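Local coordinates for xylan esterase 1 (Thermoanaerobacterium sp. 'JW/SL YS485', PDB 3FCY), which probably hydrolyses acetyl esters of xylan and of cephalosporin C, as a carbohydrate esterase of family CE7 with an alpha/beta hydrolase fold, at residues A[36-41]-A[305-310]; A[41-46]-A[236-241]; A[45-50]-A[274-279]; A[163-168]-A[250-255]. One frame throughout, in Å; residues are numbered along the deposited sequence.

Contact 1: A[36-41]-A[305-310]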
loop_
_atom_site.group_PDB
_atom_site.type_symbol
_atom_site.label_atom_id
_atom_site.label_comp_id
_atom_site.label_asym_id
_atom_site.label_seq_id
_atom_site.Cartn_x
_atom_site.Cartn_y
_atom_site.Cartn_z
ATOM N N LYS A 36 -18.860 -0.047 25.982
ATOM C CA LYS A 36 -19.916 0.773 25.401
ATOM C C LYS A 36 -20.660 0.090 24.250
ATOM O O LYS A 36 -21.821 0.401 23.987
ATOM C CB LYS A 36 -19.332 2.118 24.966
ATOM C CG LYS A 36 -18.853 2.936 26.159
ATOM C CD LYS A 36 -18.138 4.212 25.763
ATOM C CE LYS A 36 -17.647 4.950 27.006
ATOM N NZ LYS A 36 -16.795 6.128 26.677
ATOM N N LEU A 37 -19.996 -0.842 23.569
ATOM C CA LEU A 37 -20.638 -1.571 22.476
ATOM C C LEU A 37 -21.842 -2.303 23.056
ATOM O O LEU A 37 -22.929 -2.296 22.482
ATOM C CB LEU A 37 -19.674 -2.593 21.867
ATOM C CG LEU A 37 -18.481 -2.065 21.074
ATOM C CD1 LEU A 37 -17.540 -3.215 20.742
ATOM C CD2 LEU A 37 -18.973 -1.388 19.804
ATOM N N ARG A 38 -21.628 -2.925 24.213
ATOM C CA ARG A 38 -22.666 -3.678 24.914
ATOM C C ARG A 38 -23.961 -2.880 25.085
ATOM O O ARG A 38 -25.047 -3.454 25.114
ATOM C CB ARG A 38 -22.163 -4.087 26.301
ATOM C CG ARG A 38 -20.855 -4.868 26.323
ATOM C CD ARG A 38 -21.063 -6.325 25.974
ATOM N NE ARG A 38 -19.865 -7.126 26.229
ATOM C CZ ARG A 38 -19.751 -8.412 25.914
ATOM N NH1 ARG A 38 -20.761 -9.044 25.332
ATOM N NH2 ARG A 38 -18.625 -9.065 26.174
ATOM N N GLU A 39 -23.841 -1.560 25.195
ATOM C CA GLU A 39 -25.004 -0.696 25.396
ATOM C C GLU A 39 -25.490 0.044 24.147
ATOM O O GLU A 39 -26.589 0.594 24.135
ATOM C CB GLU A 39 -24.682 0.329 26.482
ATOM C CG GLU A 39 -24.000 -0.260 27.702
ATOM C CD GLU A 39 -24.937 -0.418 28.876
ATOM O OE1 GLU A 39 -25.906 -1.207 28.779
ATOM O OE2 GLU A 39 -24.702 0.258 29.900
ATOM N N TYR A 40 -24.672 0.065 23.102
ATOM C CA TYR A 40 -25.027 0.762 21.869
ATOM C C TYR A 40 -26.211 0.117 21.142
ATOM O O TYR A 40 -26.197 -1.082 20.853
ATOM C CB TYR A 40 -23.807 0.812 20.951
ATOM C CG TYR A 40 -24.062 1.480 19.625
ATOM C CD1 TYR A 40 -24.364 2.841 19.549
ATOM C CD2 TYR A 40 -23.996 0.751 18.439
ATOM C CE1 TYR A 40 -24.591 3.458 18.321
ATOM C CE2 TYR A 40 -24.222 1.356 17.210
ATOM C CZ TYR A 40 -24.517 2.705 17.157
ATOM O OH TYR A 40 -24.732 3.297 15.939
ATOM N N THR A 41 -27.226 0.922 20.832
ATOM C CA THR A 41 -28.419 0.419 20.158
ATOM C C THR A 41 -28.630 0.917 18.726
ATOM O O THR A 41 -29.688 0.689 18.139
ATOM C CB THR A 41 -29.686 0.745 20.969
ATOM O OG1 THR A 41 -29.747 2.157 21.204
ATOM C CG2 THR A 41 -29.664 0.011 22.312
ATOM N N THR A 305 -21.867 -1.481 14.669
ATOM C CA THR A 305 -23.040 -1.764 13.841
ATOM C C THR A 305 -23.531 -3.187 14.103
ATOM O O THR A 305 -24.718 -3.479 13.975
ATOM C CB THR A 305 -22.733 -1.609 12.333
ATOM O OG1 THR A 305 -21.753 -2.577 11.936
ATOM C CG2 THR A 305 -22.214 -0.212 12.043
ATOM N N VAL A 306 -22.610 -4.074 14.469
ATOM C CA VAL A 306 -22.969 -5.457 14.761
ATOM C C VAL A 306 -23.701 -5.513 16.105
ATOM O O VAL A 306 -24.718 -6.193 16.232
ATOM C CB VAL A 306 -21.712 -6.361 14.800
ATOM C CG1 VAL A 306 -22.080 -7.773 15.264
ATOM C CG2 VAL A 306 -21.082 -6.415 13.410
ATOM N N PHE A 307 -23.194 -4.791 17.102
ATOM C CA PHE A 307 -23.847 -4.785 18.406
ATOM C C PHE A 307 -25.198 -4.092 18.352
ATOM O O PHE A 307 -26.092 -4.415 19.130
ATOM C CB PHE A 307 -22.965 -4.133 19.472
ATOM C CG PHE A 307 -22.084 -5.109 20.198
ATOM C CD1 PHE A 307 -20.787 -5.353 19.769
ATOM C CD2 PHE A 307 -22.574 -5.826 21.284
ATOM C CE1 PHE A 307 -19.987 -6.298 20.412
ATOM C CE2 PHE A 307 -21.783 -6.776 21.932
ATOM C CZ PHE A 307 -20.488 -7.011 21.494
ATOM N N ALA A 308 -25.354 -3.149 17.430
ATOM C CA ALA A 308 -26.625 -2.449 17.288
ATOM C C ALA A 308 -27.707 -3.455 16.897
ATOM O O ALA A 308 -28.822 -3.418 17.416
ATOM C CB ALA A 308 -26.512 -1.358 16.225
ATOM N N ALA A 309 -27.376 -4.359 15.980
ATOM C CA ALA A 309 -28.335 -5.366 15.548
ATOM C C ALA A 309 -28.578 -6.327 16.704
ATOM O O ALA A 309 -29.715 -6.650 17.023
ATOM C CB ALA A 309 -27.800 -6.127 14.342
ATOM N N TYR A 310 -27.493 -6.774 17.329
ATOM C CA TYR A 310 -27.577 -7.695 18.458
ATOM C C TYR A 310 -28.433 -7.131 19.597
ATOM O O TYR A 310 -29.276 -7.831 20.157
ATOM C CB TYR A 310 -26.172 -7.992 18.992
ATOM C CG TYR A 310 -26.153 -8.909 20.193
ATOM C CD1 TYR A 310 -26.393 -10.277 20.055
ATOM C CD2 TYR A 310 -25.913 -8.407 21.473
ATOM C CE1 TYR A 310 -26.393 -11.126 21.161
ATOM C CE2 TYR A 310 -25.912 -9.246 22.587
ATOM C CZ TYR A 310 -26.150 -10.602 22.423
ATOM O OH TYR A 310 -26.135 -11.433 23.517
#
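Leu37 lies over one face of the Phe307 ring, illustrating how an N-terminal segment can meet a helix distant in sequence through apolar contacts while the polar ties come from residues outside the two segments. Leu37 CB stands 4.0 Å from the centroid of the Phe307 ring, 23° off its normal, in a CH-pi contact displaced toward the rim. The two side chains cross at roughly a right angle, and Leu37 CD1 extends the overlap to Phe307 CE1 at 3.9 Å. Arg38 touches the ring mainly through CD, 4.1 Å from Phe307 CE2, its guanidinium plane steeply inclined to it. Tyr40 has CG trans to its own nitrogen (chi1 178°), which carries the ring to the helix, where CE2 meets Ala308 CB at 3.7 Å. The small Ala308 lets the backbones close in, Thr41 CA and Ala308 CA being 4.4 Å apart. Replacing Phe307 with an alanine would probably leave Leu37 without the ring face it rests on and open a gap between segment and helix. In the second shell, Tyr40 OH is hydrogen-bonded to Thr43 OG1 and probably, at an unusually short separation, to Asp236 OD2, and the side-chain amides (ND2) of Asn311 and Asn312 bind the carbonyls of Tyr40 and Thr41. Helix 303-310 thus sits between the N-terminal segment and the sheet, where Phe307 also touches Val294 of strand 289-295 and Ile319 of strand 317-322.

Contact 2: A[41-46]-A[236-241]; sequences TGTNPC and DYKRVW
The carboxylate of Asp236 and the side-chain carboxamide of Asn44 point past each other, each gripping the backbone of the opposite segment, a compact example of reciprocal side-chain to main-chain bonding. Asp236 OD1 accepts two nearly straight bonds from consecutive backbone amides: Thr43 N at 2.7 Å (163° at the hydrogen) on the syn side, somewhat out of the carboxylate plane, and Asn44 N at 2.8 Å (173°), nearly in line with the C-O bond. Gly42 CA lies 3.5 Å from Asp236 OD2, in a backbone conformation where a side chain would press on the preceding carbonyl oxygen. In return, Asn44 CG swings opposite its main-chain nitrogen (chi1 -157°), and OD1 receives a more bent bond from Lys238 N at 2.8 Å, with the donor tilted from the carbonyl plane. The same oxygen lies 3.4 Å from Tyr237 CB. Alongside, Thr43 CG2 packs on Lys238 CG at 3.8 Å. With an alanine at Asp236, the backbone amides of Thr43 and Asn44 would probably lose their shared acceptor, and Tyr40 OH one of its likely partners. Asn44 ND2 is held in turn by Phe271 O. Asp236 occupies the N-cap position but makes no capping bond; a first-turn N-H of helix 237-242 is instead satisfied by Asn44, from far away in sequence. That helix opens the helical insertion between strands 226-230 and 289-295, the place where alpha/beta hydrolases commonly carry their cap.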
loop_
_atom_site.group_PDB
_atom_site.type_symbol
_atom_site.label_atom_id
_atom_site.label_comp_id
_atom_site.label_asym_id
_atom_site.label_seq_id
_atom_site.Cartn_x
_atom_site.Cartn_y
_atom_site.Cartn_z
ATOM N N THR A 41 -27.226 0.922 20.832
ATOM C CA THR A 41 -28.419 0.419 20.158
ATOM C C THR A 41 -28.630 0.917 18.726
ATOM O O THR A 41 -29.688 0.689 18.139
ATOM C CB THR A 41 -29.686 0.745 20.969
ATOM O OG1 THR A 41 -29.747 2.157 21.204
ATOM C CG2 THR A 41 -29.664 0.011 22.312
ATOM N N GLY A 42 -27.644 1.600 18.159
ATOM C CA GLY A 42 -27.793 2.062 16.789
ATOM C C GLY A 42 -27.896 3.558 16.585
ATOM O O GLY A 42 -28.178 4.314 17.521
ATOM N N THR A 43 -27.674 3.983 15.344
ATOM C CA THR A 43 -27.726 5.397 14.990
ATOM C C THR A 43 -28.614 5.662 13.779
ATOM O O THR A 43 -29.292 6.687 13.716
ATOM C CB THR A 43 -26.311 5.947 14.677
ATOM O OG1 THR A 43 -25.445 5.707 15.794
ATOM C CG2 THR A 43 -26.366 7.447 14.398
ATOM N N ASN A 44 -28.611 4.748 12.814
ATOM C CA ASN A 44 -29.418 4.937 11.614
ATOM C C ASN A 44 -30.897 5.043 11.971
ATOM O O ASN A 44 -31.413 4.246 12.751
ATOM C CB ASN A 44 -29.218 3.781 10.633
ATOM C CG ASN A 44 -29.562 4.169 9.210
ATOM O OD1 ASN A 44 -28.750 4.777 8.511
ATOM N ND2 ASN A 44 -30.776 3.844 8.781
ATOM N N PRO A 45 -31.600 6.034 11.400
ATOM C CA PRO A 45 -33.026 6.211 11.687
ATOM C C PRO A 45 -33.877 5.029 11.230
ATOM O O PRO A 45 -33.414 4.159 10.489
ATOM C CB PRO A 45 -33.379 7.489 10.927
ATOM C CG PRO A 45 -32.078 8.242 10.895
ATOM C CD PRO A 45 -31.090 7.148 10.584
ATOM N N CYS A 46 -35.122 5.006 11.692
ATOM C CA CYS A 46 -36.074 3.965 11.332
ATOM C C CYS A 46 -37.335 4.678 10.859
ATOM O O CYS A 46 -37.940 5.440 11.610
ATOM C CB CYS A 46 -36.399 3.089 12.542
ATOM S SG CYS A 46 -37.514 1.713 12.171
ATOM N N ASP A 236 -27.230 -0.559 10.578
ATOM C CA ASP A 236 -26.838 0.740 11.114
ATOM C C ASP A 236 -25.985 1.556 10.135
ATOM O O ASP A 236 -24.902 2.023 10.482
ATOM C CB ASP A 236 -26.069 0.473 12.411
ATOM C CG ASP A 236 -26.107 1.630 13.381
ATOM O OD1 ASP A 236 -26.900 2.575 13.192
ATOM O OD2 ASP A 236 -25.334 1.574 14.356
ATOM N N TYR A 237 -26.490 1.735 8.919
ATOM C CA TYR A 237 -25.778 2.473 7.871
ATOM C C TYR A 237 -25.149 3.794 8.314
ATOM O O TYR A 237 -23.956 4.005 8.116
ATOM C CB TYR A 237 -26.720 2.713 6.686
ATOM C CG TYR A 237 -27.249 1.427 6.080
ATOM C CD1 TYR A 237 -26.398 0.536 5.420
ATOM C CD2 TYR A 237 -28.596 1.089 6.190
ATOM C CE1 TYR A 237 -26.880 -0.661 4.888
ATOM C CE2 TYR A 237 -29.088 -0.101 5.662
ATOM C CZ TYR A 237 -28.228 -0.970 5.015
ATOM O OH TYR A 237 -28.727 -2.143 4.507
ATOM N N LYS A 238 -25.947 4.675 8.913
ATOM C CA LYS A 238 -25.459 5.978 9.372
ATOM C C LYS A 238 -24.217 5.875 10.261
ATOM O O LYS A 238 -23.298 6.698 10.163
ATOM C CB LYS A 238 -26.576 6.711 10.124
ATOM C CG LYS A 238 -26.209 8.096 10.683
ATOM C CD LYS A 238 -26.121 9.157 9.595
ATOM C CE LYS A 238 -26.219 10.576 10.169
ATOM N NZ LYS A 238 -25.146 10.916 11.151
ATOM N N ARG A 239 -24.187 4.868 11.129
ATOM C CA ARG A 239 -23.051 4.669 12.023
ATOM C C ARG A 239 -21.774 4.431 11.220
ATOM O O ARG A 239 -20.727 5.006 11.515
ATOM C CB ARG A 239 -23.305 3.476 12.950
ATOM C CG ARG A 239 -22.132 3.115 13.846
ATOM C CD ARG A 239 -21.744 4.256 14.778
ATOM N NE ARG A 239 -20.677 3.848 15.687
ATOM C CZ ARG A 239 -20.033 4.668 16.513
ATOM N NH1 ARG A 239 -20.347 5.957 16.554
ATOM N NH2 ARG A 239 -19.068 4.199 17.296
ATOM N N VAL A 240 -21.868 3.575 10.209
ATOM C CA VAL A 240 -20.719 3.275 9.357
ATOM C C VAL A 240 -20.171 4.571 8.758
ATOM O O VAL A 240 -18.962 4.806 8.745
ATOM C CB VAL A 240 -21.115 2.331 8.196
ATOM C CG1 VAL A 240 -19.907 2.067 7.300
ATOM C CG2 VAL A 240 -21.669 1.025 8.745
ATOM N N TRP A 241 -21.074 5.412 8.264
ATOM C CA TRP A 241 -20.686 6.673 7.656
ATOM C C TRP A 241 -20.050 7.608 8.686
ATOM O O TRP A 241 -19.056 8.278 8.388
ATOM C CB TRP A 241 -21.905 7.341 7.006
ATOM C CG TRP A 241 -21.597 8.681 6.407
ATOM C CD1 TRP A 241 -21.001 8.932 5.201
ATOM C CD2 TRP A 241 -21.794 9.953 7.030
ATOM N NE1 TRP A 241 -20.808 10.286 5.038
ATOM C CE2 TRP A 241 -21.287 10.936 6.147
ATOM C CE3 TRP A 241 -22.347 10.360 8.252
ATOM C CZ2 TRP A 241 -21.315 12.301 6.449
ATOM C CZ3 TRP A 241 -22.374 11.726 8.553
ATOM C CH2 TRP A 241 -21.860 12.677 7.652
#

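Contact 3: A[45-50]-A[274-279]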
loop_
_atom_site.group_PDB
_atom_site.type_symbol
_atom_site.label_atom_id
_atom_site.label_comp_id
_atom_site.label_asym_id
_atom_site.label_seq_id
_atom_site.Cartn_x
_atom_site.Cartn_y
_atom_site.Cartn_z
ATOM N N PRO A 45 -31.600 6.034 11.400
ATOM C CA PRO A 45 -33.026 6.211 11.687
ATOM C C PRO A 45 -33.877 5.029 11.230
ATOM O O PRO A 45 -33.414 4.159 10.489
ATOM C CB PRO A 45 -33.379 7.489 10.927
ATOM C CG PRO A 45 -32.078 8.242 10.895
ATOM C CD PRO A 45 -31.090 7.148 10.584
ATOM N N CYS A 46 -35.122 5.006 11.692
ATOM C CA CYS A 46 -36.074 3.965 11.332
ATOM C C CYS A 46 -37.335 4.678 10.859
ATOM O O CYS A 46 -37.940 5.440 11.610
ATOM C CB CYS A 46 -36.399 3.089 12.542
ATOM S SG CYS A 46 -37.514 1.713 12.171
ATOM N N PRO A 47 -37.743 4.449 9.601
ATOM C CA PRO A 47 -38.947 5.104 9.082
ATOM C C PRO A 47 -40.140 4.931 10.021
ATOM O O PRO A 47 -40.281 3.896 10.674
ATOM C CB PRO A 47 -39.165 4.411 7.741
ATOM C CG PRO A 47 -37.769 4.070 7.312
ATOM C CD PRO A 47 -37.157 3.550 8.592
ATOM N N GLU A 48 -40.990 5.949 10.085
ATOM C CA GLU A 48 -42.171 5.897 10.937
ATOM C C GLU A 48 -43.167 4.851 10.471
ATOM O O GLU A 48 -43.930 4.316 11.271
ATOM C CB GLU A 48 -42.848 7.265 10.986
ATOM C CG GLU A 48 -42.365 8.122 12.136
ATOM C CD GLU A 48 -42.583 7.443 13.475
ATOM O OE1 GLU A 48 -43.755 7.186 13.829
ATOM O OE2 GLU A 48 -41.584 7.160 14.170
ATOM N N ASP A 49 -43.157 4.558 9.175
ATOM C CA ASP A 49 -44.067 3.568 8.610
ATOM C C ASP A 49 -43.336 2.254 8.345
ATOM O O ASP A 49 -43.748 1.465 7.491
ATOM C CB ASP A 49 -44.668 4.105 7.307
ATOM C CG ASP A 49 -43.619 4.323 6.226
ATOM O OD1 ASP A 49 -42.484 4.718 6.572
ATOM O OD2 ASP A 49 -43.931 4.113 5.034
ATOM N N PHE A 50 -42.256 2.025 9.088
ATOM C CA PHE A 50 -41.449 0.813 8.944
ATOM C C PHE A 50 -42.310 -0.447 8.953
ATOM O O PHE A 50 -42.213 -1.288 8.057
ATOM C CB PHE A 50 -40.415 0.724 10.076
ATOM C CG PHE A 50 -39.449 -0.424 9.927
ATOM C CD1 PHE A 50 -38.335 -0.311 9.099
ATOM C CD2 PHE A 50 -39.670 -1.629 10.586
ATOM C CE1 PHE A 50 -37.457 -1.382 8.928
ATOM C CE2 PHE A 50 -38.795 -2.711 10.421
ATOM C CZ PHE A 50 -37.689 -2.584 9.590
ATOM N N LEU A 274 -32.849 4.342 3.945
ATOM C CA LEU A 274 -32.009 3.151 4.087
ATOM C C LEU A 274 -32.457 2.392 5.339
ATOM O O LEU A 274 -32.140 1.216 5.521
ATOM C CB LEU A 274 -30.532 3.542 4.214
ATOM C CG LEU A 274 -29.841 4.066 2.946
ATOM C CD1 LEU A 274 -28.430 4.522 3.281
ATOM C CD2 LEU A 274 -29.814 2.978 1.883
ATOM N N GLY A 275 -33.197 3.083 6.199
ATOM C CA GLY A 275 -33.693 2.468 7.417
ATOM C C GLY A 275 -34.617 1.299 7.129
ATOM O O GLY A 275 -34.758 0.392 7.950
ATOM N N TYR A 276 -35.250 1.310 5.960
ATOM C CA TYR A 276 -36.154 0.232 5.575
ATOM C C TYR A 276 -35.429 -1.098 5.428
ATOM O O TYR A 276 -36.025 -2.162 5.625
ATOM C CB TYR A 276 -36.849 0.552 4.252
ATOM C CG TYR A 276 -37.921 1.607 4.346
ATOM C CD1 TYR A 276 -39.053 1.415 5.144
ATOM C CD2 TYR A 276 -37.821 2.789 3.619
ATOM C CE1 TYR A 276 -40.062 2.379 5.208
ATOM C CE2 TYR A 276 -38.818 3.758 3.678
ATOM C CZ TYR A 276 -39.935 3.547 4.472
ATOM O OH TYR A 276 -40.916 4.510 4.523
ATOM N N ILE A 277 -34.149 -1.041 5.069
ATOM C CA ILE A 277 -33.374 -2.260 4.886
ATOM C C ILE A 277 -32.216 -2.373 5.868
ATOM O O ILE A 277 -31.194 -2.997 5.576
ATOM C CB ILE A 277 -32.843 -2.369 3.433
ATOM C CG1 ILE A 277 -31.975 -1.155 3.088
ATOM C CG2 ILE A 277 -34.021 -2.469 2.466
ATOM C CD1 ILE A 277 -31.337 -1.234 1.712
ATOM N N ASP A 278 -32.392 -1.756 7.032
ATOM C CA ASP A 278 -31.401 -1.784 8.101
ATOM C C ASP A 278 -31.830 -2.937 9.007
ATOM O O ASP A 278 -32.826 -2.815 9.730
ATOM C CB ASP A 278 -31.446 -0.464 8.882
ATOM C CG ASP A 278 -30.403 -0.393 9.983
ATOM O OD1 ASP A 278 -29.889 -1.453 10.390
ATOM O OD2 ASP A 278 -30.107 0.727 10.452
ATOM N N VAL A 279 -31.100 -4.051 8.970
ATOM C CA VAL A 279 -31.464 -5.210 9.784
ATOM C C VAL A 279 -31.605 -4.932 11.277
ATOM O O VAL A 279 -32.318 -5.657 11.978
ATOM C CB VAL A 279 -30.477 -6.393 9.597
ATOM C CG1 VAL A 279 -30.538 -6.887 8.162
ATOM C CG2 VAL A 279 -29.061 -5.977 9.977
#
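Pro47 and Tyr276 form the apolar heart of this contact through a CH-pi interaction: Pro47 CG sits 3.5 Å from the centroid of the Tyr276 ring and only 8° off its normal, so the pyrrolidine lies almost squarely over the ring, and Pro47 CB reaches Tyr276 CE1 at 3.4 Å. The polar tie is made by the same side chain. Tyr276 OH donates to the syn lone pair of Asp49 OD1 at 2.6 Å, with carboxylate and ring planes steeply inclined; bond and proline help set the tilt of the phenol, together with the stacked Tyr53. One C-H...O contact runs from Gly275 CA to Pro45 O, 3.5 Å; Gly275 O also lies at the edge of the Phe50 ring, 3.4 Å from Phe50 CE1. The absence of a side chain at Gly275 allows this approach, since a CB there would fall against Pro45 O and Pro47 CD. Trp54 binds the Tyr276 carbonyl. Such proline-aromatic pairing here secures a type I turn, Pro47 to Phe50, that leads into helix 50-62, against the link between helices 267-274 and 279-282.

Contact 4: A[163-168]-A[250-255]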
loop_
_atom_site.group_PDB
_atom_site.type_symbol
_atom_site.label_atom_id
_atom_site.label_comp_id
_atom_site.label_asym_id
_atom_site.label_seq_id
_atom_site.Cartn_x
_atom_site.Cartn_y
_atom_site.Cartn_z
ATOM N N HIS A 163 -25.818 -2.939 -4.377
ATOM C CA HIS A 163 -27.223 -3.301 -4.259
ATOM C C HIS A 163 -27.908 -2.562 -3.107
ATOM O O HIS A 163 -29.134 -2.484 -3.058
ATOM C CB HIS A 163 -27.363 -4.814 -4.066
ATOM C CG HIS A 163 -27.291 -5.592 -5.342
ATOM N ND1 HIS A 163 -27.249 -6.970 -5.370
ATOM C CD2 HIS A 163 -27.288 -5.189 -6.636
ATOM C CE1 HIS A 163 -27.226 -7.381 -6.627
ATOM N NE2 HIS A 163 -27.249 -6.320 -7.413
ATOM N N ILE A 164 -27.118 -2.023 -2.181
ATOM C CA ILE A 164 -27.684 -1.286 -1.052
ATOM C C ILE A 164 -28.398 -0.023 -1.535
ATOM O O ILE A 164 -29.494 0.291 -1.070
ATOM C CB ILE A 164 -26.596 -0.872 -0.042
ATOM C CG1 ILE A 164 -25.967 -2.119 0.585
ATOM C CG2 ILE A 164 -27.196 0.035 1.035
ATOM C CD1 ILE A 164 -24.863 -1.815 1.576
ATOM N N ILE A 165 -27.769 0.703 -2.459
ATOM C CA ILE A 165 -28.356 1.926 -2.994
ATOM C C ILE A 165 -29.174 1.669 -4.255
ATOM O O ILE A 165 -29.686 2.604 -4.861
ATOM C CB ILE A 165 -27.276 2.989 -3.329
ATOM C CG1 ILE A 165 -26.326 2.454 -4.404
ATOM C CG2 ILE A 165 -26.502 3.365 -2.072
ATOM C CD1 ILE A 165 -25.368 3.506 -4.941
ATOM N N ARG A 166 -29.290 0.406 -4.654
ATOM C CA ARG A 166 -30.055 0.052 -5.848
ATOM C C ARG A 166 -31.547 0.307 -5.590
ATOM O O ARG A 166 -32.157 -0.337 -4.739
ATOM C CB ARG A 166 -29.819 -1.423 -6.209
ATOM C CG ARG A 166 -30.366 -1.855 -7.574
ATOM C CD ARG A 166 -29.731 -1.063 -8.727
ATOM N NE ARG A 166 -28.274 -1.181 -8.735
ATOM C CZ ARG A 166 -27.592 -2.209 -9.237
ATOM N NH1 ARG A 166 -28.226 -3.233 -9.796
ATOM N NH2 ARG A 166 -26.266 -2.224 -9.156
ATOM N N GLY A 167 -32.119 1.257 -6.327
ATOM C CA GLY A 167 -33.519 1.599 -6.153
ATOM C C GLY A 167 -33.717 2.653 -5.074
ATOM O O GLY A 167 -34.850 2.973 -4.699
ATOM N N LEU A 168 -32.617 3.204 -4.575
ATOM C CA LEU A 168 -32.682 4.223 -3.531
ATOM C C LEU A 168 -33.369 5.511 -4.008
ATOM O O LEU A 168 -34.042 6.177 -3.223
ATOM C CB LEU A 168 -31.274 4.530 -3.011
ATOM C CG LEU A 168 -31.146 5.512 -1.838
ATOM C CD1 LEU A 168 -31.937 5.007 -0.634
ATOM C CD2 LEU A 168 -29.683 5.678 -1.479
ATOM N N TYR A 250 -19.098 -0.992 2.197
ATOM C CA TYR A 250 -20.063 0.103 2.278
ATOM C C TYR A 250 -19.687 1.323 1.428
ATOM O O TYR A 250 -20.262 2.403 1.593
ATOM C CB TYR A 250 -20.223 0.542 3.734
ATOM C CG TYR A 250 -21.050 -0.394 4.596
ATOM C CD1 TYR A 250 -22.423 -0.542 4.380
ATOM C CD2 TYR A 250 -20.469 -1.095 5.656
ATOM C CE1 TYR A 250 -23.201 -1.363 5.203
ATOM C CE2 TYR A 250 -21.240 -1.922 6.489
ATOM C CZ TYR A 250 -22.605 -2.048 6.254
ATOM O OH TYR A 250 -23.373 -2.851 7.071
ATOM N N GLN A 251 -18.732 1.150 0.521
ATOM C CA GLN A 251 -18.275 2.244 -0.341
ATOM C C GLN A 251 -19.392 2.945 -1.122
ATOM O O GLN A 251 -19.350 4.160 -1.324
ATOM C CB GLN A 251 -17.230 1.719 -1.334
ATOM C CG GLN A 251 -16.718 2.760 -2.330
ATOM C CD GLN A 251 -15.972 3.896 -1.660
ATOM O OE1 GLN A 251 -15.045 3.671 -0.884
ATOM N NE2 GLN A 251 -16.366 5.125 -1.961
ATOM N N GLU A 252 -20.384 2.176 -1.558
ATOM C CA GLU A 252 -21.483 2.726 -2.344
ATOM C C GLU A 252 -22.268 3.835 -1.647
ATOM O O GLU A 252 -22.835 4.702 -2.310
ATOM C CB GLU A 252 -22.422 1.603 -2.778
ATOM C CG GLU A 252 -23.176 0.921 -1.648
ATOM C CD GLU A 252 -23.735 -0.417 -2.076
ATOM O OE1 GLU A 252 -22.967 -1.402 -2.096
ATOM O OE2 GLU A 252 -24.936 -0.483 -2.409
ATOM N N ILE A 253 -22.302 3.821 -0.320
ATOM C CA ILE A 253 -23.013 4.871 0.404
ATOM C C ILE A 253 -22.272 6.188 0.183
ATOM O O ILE A 253 -22.889 7.239 0.012
ATOM C CB ILE A 253 -23.084 4.569 1.907
ATOM C CG1 ILE A 253 -24.009 3.373 2.143
ATOM C CG2 ILE A 253 -23.574 5.797 2.662
ATOM C CD1 ILE A 253 -24.017 2.882 3.567
ATOM N N THR A 254 -20.944 6.118 0.191
ATOM C CA THR A 254 -20.114 7.296 -0.046
ATOM C C THR A 254 -20.276 7.714 -1.511
ATOM O O THR A 254 -20.439 8.899 -1.808
ATOM C CB THR A 254 -18.623 7.004 0.249
ATOM O OG1 THR A 254 -18.423 6.946 1.666
ATOM C CG2 THR A 254 -17.719 8.093 -0.345
ATOM N N ASP A 255 -20.248 6.739 -2.422
ATOM C CA ASP A 255 -20.403 7.035 -3.847
ATOM C C ASP A 255 -21.726 7.751 -4.088
ATOM O O ASP A 255 -21.795 8.715 -4.855
ATOM C CB ASP A 255 -20.392 5.755 -4.692
ATOM C CG ASP A 255 -19.043 5.050 -4.691
ATOM O OD1 ASP A 255 -18.040 5.652 -4.256
ATOM O OD2 ASP A 255 -18.993 3.887 -5.143
#
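Glu252 reaches from its helix into the loop at Ile164 and Ile165, just where a type II turn (Ile165 to Leu168) begins, showing how one buried carboxylate can organise a loop. With chi1 at 67°, CG is flanked by both main-chain branches, and the extended chain beyond carries OE2 to the backbone of the loop. Ile165 N donates to Glu252 OE2 at 3.1 Å, nearly in line with the C-O bond; Ile164 N approaches to 2.7 Å, but its bond is weak because strongly bent (120°). The other oxygen, OE1, is bound by the hydroxyl of Tyr117, a predicted substrate-binding residue that is also hydrogen-bonded by His163 N, so Glu252 probably positions it. Ile165 runs past Glu252 in the opposite direction and lays CD1 3.8 Å from Glu252 O. Ile164 crosses Tyr250 at about a right angle, CD1 meeting Tyr250 CD1 at 3.9 Å. Tyr250 OH is held by the backbone N-H groups of Leu234 and Ser235. The loop 163-168 is thus placed between helix 251-260 on one hand and helix 176-192 on the other, where His163 and Ile164 touch Phe177, while Tyr237 of helix 237-242 packs on Ile164, Tyr250 and Ile253.

Contacts 1, 2 and 3 follow the N-terminal segment as it passes from helix 303-310 to the helical insertion, their successive centres 11 Å and 10 Å apart; contacts 1 and 2 share Thr41, contacts 2 and 3 share Pro45 and Cys46. Contacts 2 and 3 are joined by Asp236 N to Asp278 OD1 and Tyr237 OH to Ile277 O, both 2.8 Å. Tyr237 also bridges to contact 4, with CD1 3.7 Å from Tyr250 CE1, and Leu274 CD2 of contact 3 touches Leu168 CD1 at 3.9 Å. Contact 4 lies closest to the predicted catalytic residues: the Tyr250 side chain is about 7 Å from that of His327, whereas Thr305 of contact 1 is about 8 Å from Asp298.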